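Local coordinates for hypothetical protein yigZ (Escherichia coli, PDB 1VI7) that is of uncertain function but may bind guanyl ribonucleotides and hydrolyse ribonucleoside triphosphates, at residues G80-P85 with K118-G123. Numbering follows the deposited sequence.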
ATOM      1  N   GLY A  80     -18.489  13.294   7.829  1.00 35.66           N
ATOM      2  CA  GLY A  80     -17.248  13.979   7.976  1.00 35.11           C
ATOM      3  C   GLY A  80     -16.661  14.001   9.383  1.00 36.18           C
ATOM      4  O   GLY A  80     -15.744  14.800   9.668  1.00 35.35           O
ATOM      5  N   THR A  81     -17.115  13.099  10.251  1.00 35.78           N
ATOM      6  CA  THR A  81     -16.700  13.069  11.643  1.00 36.41           C
ATOM      7  C   THR A  81     -15.949  11.826  12.035  1.00 38.19           C
ATOM      8  O   THR A  81     -15.376  11.771  13.134  1.00 37.15           O
ATOM      9  CB  THR A  81     -17.937  13.320  12.540  1.00 32.33           C
ATOM     10  OG1 THR A  81     -17.637  14.294  13.548  1.00 34.02           O
ATOM     11  CG2 THR A  81     -18.447  12.057  13.182  1.00 28.31           C
ATOM     12  N   ALA A  82     -16.007  10.767  11.239  1.00 41.69           N
ATOM     13  CA  ALA A  82     -15.250   9.546  11.541  1.00 44.87           C
ATOM     14  C   ALA A  82     -14.430   9.181  10.319  1.00 45.62           C
ATOM     15  O   ALA A  82     -13.662   8.226  10.374  1.00 51.59           O
ATOM     16  CB  ALA A  82     -16.141   8.374  11.958  1.00 42.00           C
ATOM     17  N   GLY A  83     -14.515   9.880   9.192  1.00 44.50           N
ATOM     18  CA  GLY A  83     -13.751   9.353   8.043  1.00 40.73           C
ATOM     19  C   GLY A  83     -12.589  10.216   7.671  1.00 39.94           C
ATOM     20  O   GLY A  83     -11.450   9.774   7.572  1.00 38.13           O
ATOM     21  N   LYS A  84     -12.894  11.488   7.328  1.00 39.25           N
ATOM     22  CA  LYS A  84     -11.828  12.393   6.897  1.00 36.53           C
ATOM     23  C   LYS A  84     -10.802  12.616   7.980  1.00 34.16           C
ATOM     24  O   LYS A  84      -9.610  12.437   7.713  1.00 33.83           O
ATOM     25  CB  LYS A  84     -12.407  13.662   6.318  1.00 39.22           C
ATOM     26  CG  LYS A  84     -12.604  13.710   4.816  1.00 32.64           C
ATOM     27  N   PRO A  85     -11.190  12.934   9.205  1.00 32.96           N
ATOM     28  CA  PRO A  85     -10.254  13.117  10.301  1.00 32.56           C
ATOM     29  C   PRO A  85      -9.173  12.055  10.313  1.00 33.07           C
ATOM     30  O   PRO A  85      -7.994  12.424  10.243  1.00 32.94           O
ATOM     31  CB  PRO A  85     -11.116  13.045  11.537  1.00 31.08           C
ATOM     32  CG  PRO A  85     -12.442  13.499  11.103  1.00 31.97           C
ATOM     33  CD  PRO A  85     -12.575  13.146   9.645  1.00 33.01           C
ATOM     34  N   LYS A 118     -12.301  13.750  17.832  1.00 33.64           N
ATOM     35  CA  LYS A 118     -11.105  13.442  18.620  1.00 35.18           C
ATOM     36  C   LYS A 118     -10.995  11.949  18.908  1.00 35.93           C
ATOM     37  O   LYS A 118      -9.911  11.432  19.238  1.00 36.53           O
ATOM     38  CB  LYS A 118     -11.005  14.282  19.865  1.00 35.65           C
ATOM     39  CG  LYS A 118     -11.526  15.692  19.797  1.00 40.62           C
ATOM     40  CD  LYS A 118     -10.476  16.768  19.534  1.00 39.93           C
ATOM     41  CE  LYS A 118     -11.142  18.083  19.135  1.00 40.32           C
ATOM     42  NZ  LYS A 118     -12.049  18.612  20.208  1.00 37.93           N
ATOM     43  N   ALA A 119     -12.071  11.197  18.716  1.00 34.59           N
ATOM     44  CA  ALA A 119     -12.053   9.777  18.983  1.00 34.89           C
ATOM     45  C   ALA A 119     -11.571   9.008  17.753  1.00 35.56           C
ATOM     46  O   ALA A 119     -10.951   7.952  17.865  1.00 36.41           O
ATOM     47  CB  ALA A 119     -13.398   9.273  19.439  1.00 30.35           C
ATOM     48  N   TYR A 120     -11.834   9.562  16.588  1.00 34.99           N
ATOM     49  CA  TYR A 120     -11.450   8.925  15.345  1.00 33.42           C
ATOM     50  C   TYR A 120     -10.127   9.449  14.837  1.00 33.15           C
ATOM     51  O   TYR A 120      -9.221   8.649  14.625  1.00 31.06           O
ATOM     52  CB  TYR A 120     -12.573   9.118  14.326  1.00 36.64           C
ATOM     53  CG  TYR A 120     -13.760   8.231  14.676  1.00 41.26           C
ATOM     54  CD1 TYR A 120     -13.630   6.855  14.511  1.00 41.55           C
ATOM     55  CD2 TYR A 120     -14.947   8.732  15.193  1.00 41.07           C
ATOM     56  CE1 TYR A 120     -14.672   6.020  14.836  1.00 42.22           C
ATOM     57  CE2 TYR A 120     -15.980   7.889  15.542  1.00 40.88           C
ATOM     58  CZ  TYR A 120     -15.846   6.537  15.339  1.00 41.75           C
ATOM     59  OH  TYR A 120     -16.865   5.669  15.658  1.00 42.63           O
ATOM     60  N   GLY A 121     -10.047  10.753  14.588  1.00 32.86           N
ATOM     61  CA  GLY A 121      -8.804  11.369  14.135  1.00 33.03           C
ATOM     62  C   GLY A 121      -7.716  11.029  15.156  1.00 34.30           C
ATOM     63  O   GLY A 121      -6.735  10.333  14.874  1.00 35.34           O
ATOM     64  N   GLY A 122      -7.971  11.383  16.408  1.00 34.25           N
ATOM     65  CA  GLY A 122      -7.098  11.107  17.520  1.00 33.98           C
ATOM     66  C   GLY A 122      -6.701   9.652  17.673  1.00 33.58           C
ATOM     67  O   GLY A 122      -5.637   9.334  18.198  1.00 32.59           O
ATOM     68  N   GLY A 123      -7.632   8.740  17.422  1.00 34.74           N
ATOM     69  CA  GLY A 123      -7.392   7.310  17.495  1.00 33.56           C
ATOM     70  C   GLY A 123      -6.304   6.936  16.493  1.00 33.94           C
ATOM     71  O   GLY A 123      -5.287   6.358  16.897  1.00 34.49           O
TER
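The methyl group of A82 sits over the middle of the Y120 ring and makes a CH-pi contact: CB of A82 lies 3.5 Å from the centroid of the Y120 ring, only 12° off the ring normal. All six ring carbons are thus at similar range, CD2 of Y120 the nearest at 3.5 Å from CB of A82. Alanine suits this place because a lone methyl is small enough to sit over the ring centre while the two backbones stay close, the CA atoms of A82 and Y120 being 5.4 Å apart. In Y120, CG is anti to the carbonyl carbon (chi1 -73°), which brings the ring beside the loop, and chi2 of -70° turns one face to the methyl. The carbonyl O of T81 approaches CD2 of Y120 obliquely, at 3.7 Å.

These contacts dock the loop that leads into helix 84-93 onto helix 113-128, beside the five-stranded antiparallel sheet, and both segments fall in the UPF0029 range; the tyrosine also touches V102 and R104 on strand 98-105 of that sheet.

Polar ties flank the apolar ones. The hydroxyl of Y120 is hydrogen-bonded to E77, earlier in the same loop region, and the A82 amide makes a weak hydrogen bond to D74. Were Y120 replaced by alanine, the A82 methyl would probably lose the ring it rests over and E77 its phenolic partner.

The ring of P85 packs on the backbone of G121, CB of P85 3.9 Å from CA of G121. Glycine fits there, since a beta carbon on G121 would be likely to fall close to CB of P85.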